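Local atomic coordinates of periplasmic binding protein (Veillonella parvula, PDB entry 4OVK), a protein that probably binds an unidentified solute in the periplasm and delivers it to an ABC transporter for import. Residues P179-Q185 against P231-S237. Numbering follows the deposited sequence.
Sequences PKVLYLQ and PDIIILS
Strands 180-184 and 233-236 are the two central, parallel neighbours of a four-stranded sheet with strand order 2-1-3-4, one of two such sheets in this periplasmic binding protein, consistent with the two-lobed fold of its family. Their axes approach to 4.7 Å. K180 O takes two donors, I233 N at 3.1 Å and, weakly, D232 N. From L182 to S237 the ladder is regular: L182 N donates to I233 O, I235 N to L182 O (165° at the hydrogen), L184 N to I235 O and S237 N to L184 O. At the two ends side-chain oxygens join in. D232 OD2 takes K180 N at 2.8 Å through its anti lone pair, nearly straight at 170°, while S237 OG bonds Q185 O at 2.8 Å in the carbonyl plane, on a lone pair, and also bonds F239 N. The amine of K180 turns instead to the carbonyl of W229.

V181, Y183, I233 and I235 share one face of the sheet. The I235 rotamer swings CG2 away from its own amide and over the Y183 ring, 3.8 Å from the centroid and 19° off the normal, a CH-pi contact; S237 CB meets the ring edge, 3.8 Å from Y183 CE1. Replacing Y183 by alanine would probably leave I235 CG2 without its ring and D279 without its hydroxyl partner. On the reverse face the L184 and L236 side chains lie side by side, their CD2 atoms 3.8 Å apart, and the P231 ring abuts L182 CB. Alternate backbone groups of 180-184 thus serve 233-236, while V181 bonds E208 and A210 and Y183 bonds A192; helix 285-296 covers V181, Y183 and I233, and V191 touches L182 and L184, consistent with a hydrocarbon-lined lobe interior.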
# COMPACT_ATOMS: atom_id res chain seq x y z
N PRO A 179 15.79 -17.91 3.66
CA PRO A 179 14.69 -18.34 4.53
C PRO A 179 13.40 -18.50 3.74
O PRO A 179 13.14 -17.70 2.83
CB PRO A 179 14.54 -17.19 5.54
CG PRO A 179 15.78 -16.38 5.43
CD PRO A 179 16.30 -16.58 4.03
N LYS A 180 12.61 -19.52 4.07
CA LYS A 180 11.32 -19.74 3.44
C LYS A 180 10.24 -18.90 4.13
O LYS A 180 10.05 -19.00 5.34
CB LYS A 180 10.94 -21.21 3.48
CG LYS A 180 9.74 -21.56 2.63
CD LYS A 180 9.40 -23.04 2.67
CE LYS A 180 10.51 -23.91 2.12
NZ LYS A 180 10.01 -25.28 1.86
N VAL A 181 9.55 -18.08 3.34
CA VAL A 181 8.62 -17.08 3.87
C VAL A 181 7.22 -17.32 3.33
O VAL A 181 7.04 -17.50 2.11
CB VAL A 181 9.04 -15.63 3.49
CG1 VAL A 181 8.13 -14.61 4.16
CG2 VAL A 181 10.51 -15.37 3.84
N LEU A 182 6.25 -17.31 4.24
CA LEU A 182 4.82 -17.45 3.92
C LEU A 182 4.14 -16.12 4.25
O LEU A 182 4.29 -15.59 5.36
CB LEU A 182 4.19 -18.55 4.77
CG LEU A 182 2.71 -18.82 4.48
CD1 LEU A 182 2.54 -19.40 3.08
CD2 LEU A 182 2.13 -19.74 5.53
N TYR A 183 3.39 -15.58 3.29
CA TYR A 183 2.59 -14.39 3.53
C TYR A 183 1.14 -14.85 3.70
O TYR A 183 0.48 -15.22 2.73
CB TYR A 183 2.76 -13.39 2.37
CG TYR A 183 2.65 -11.91 2.76
CD1 TYR A 183 1.47 -11.39 3.27
CD2 TYR A 183 3.72 -11.04 2.61
CE1 TYR A 183 1.36 -10.04 3.60
CE2 TYR A 183 3.63 -9.70 2.95
CZ TYR A 183 2.45 -9.20 3.44
OH TYR A 183 2.35 -7.87 3.76
N LEU A 184 0.69 -14.89 4.95
CA LEU A 184 -0.63 -15.39 5.31
C LEU A 184 -1.62 -14.22 5.37
O LEU A 184 -1.39 -13.25 6.10
CB LEU A 184 -0.55 -16.14 6.66
CG LEU A 184 -1.83 -16.75 7.24
CD1 LEU A 184 -2.40 -17.85 6.36
CD2 LEU A 184 -1.55 -17.31 8.64
N GLN A 185 -2.70 -14.30 4.59
CA GLN A 185 -3.67 -13.20 4.55
C GLN A 185 -4.57 -13.13 5.77
O GLN A 185 -4.87 -12.03 6.27
CB GLN A 185 -4.58 -13.29 3.32
CG GLN A 185 -5.23 -11.94 3.00
CD GLN A 185 -6.18 -11.96 1.81
OE1 GLN A 185 -6.41 -10.93 1.17
NE2 GLN A 185 -6.76 -13.12 1.53
N PRO A 231 7.45 -23.09 6.64
CA PRO A 231 8.14 -21.82 6.49
C PRO A 231 8.94 -21.43 7.73
O PRO A 231 8.57 -21.79 8.87
CB PRO A 231 7.01 -20.83 6.21
CG PRO A 231 5.80 -21.45 6.81
CD PRO A 231 5.98 -22.92 6.62
N ASP A 232 10.06 -20.75 7.49
CA ASP A 232 10.93 -20.18 8.54
C ASP A 232 10.38 -18.86 9.11
O ASP A 232 10.62 -18.52 10.28
CB ASP A 232 12.33 -19.92 7.98
CG ASP A 232 12.99 -21.19 7.44
OD1 ASP A 232 13.31 -22.09 8.24
OD2 ASP A 232 13.18 -21.27 6.20
N ILE A 233 9.67 -18.12 8.26
CA ILE A 233 9.13 -16.80 8.61
C ILE A 233 7.69 -16.73 8.09
O ILE A 233 7.41 -17.21 6.99
CB ILE A 233 9.97 -15.67 7.97
CG1 ILE A 233 11.38 -15.65 8.56
CG2 ILE A 233 9.32 -14.30 8.19
CD1 ILE A 233 12.35 -14.76 7.81
N ILE A 234 6.79 -16.17 8.90
CA ILE A 234 5.39 -15.95 8.48
C ILE A 234 5.10 -14.47 8.66
O ILE A 234 5.37 -13.92 9.73
CB ILE A 234 4.39 -16.79 9.31
CG1 ILE A 234 4.62 -18.29 9.09
CG2 ILE A 234 2.95 -16.41 8.95
CD1 ILE A 234 3.92 -19.18 10.12
N ILE A 235 4.60 -13.82 7.61
CA ILE A 235 4.15 -12.45 7.68
C ILE A 235 2.62 -12.50 7.59
O ILE A 235 2.07 -13.20 6.74
CB ILE A 235 4.74 -11.61 6.53
CG1 ILE A 235 6.28 -11.59 6.64
CG2 ILE A 235 4.15 -10.20 6.54
CD1 ILE A 235 6.93 -11.03 5.42
N LEU A 236 1.96 -11.78 8.49
CA LEU A 236 0.50 -11.72 8.55
C LEU A 236 0.04 -10.42 7.92
O LEU A 236 0.54 -9.37 8.27
CB LEU A 236 0.02 -11.79 10.00
CG LEU A 236 0.50 -12.96 10.86
CD1 LEU A 236 0.07 -12.78 12.30
CD2 LEU A 236 0.00 -14.28 10.33
N SER A 237 -0.93 -10.49 7.01
CA SER A 237 -1.41 -9.30 6.34
C SER A 237 -2.32 -8.43 7.22
O SER A 237 -2.76 -8.85 8.29
CB SER A 237 -2.14 -9.68 5.06
OG SER A 237 -3.52 -9.80 5.30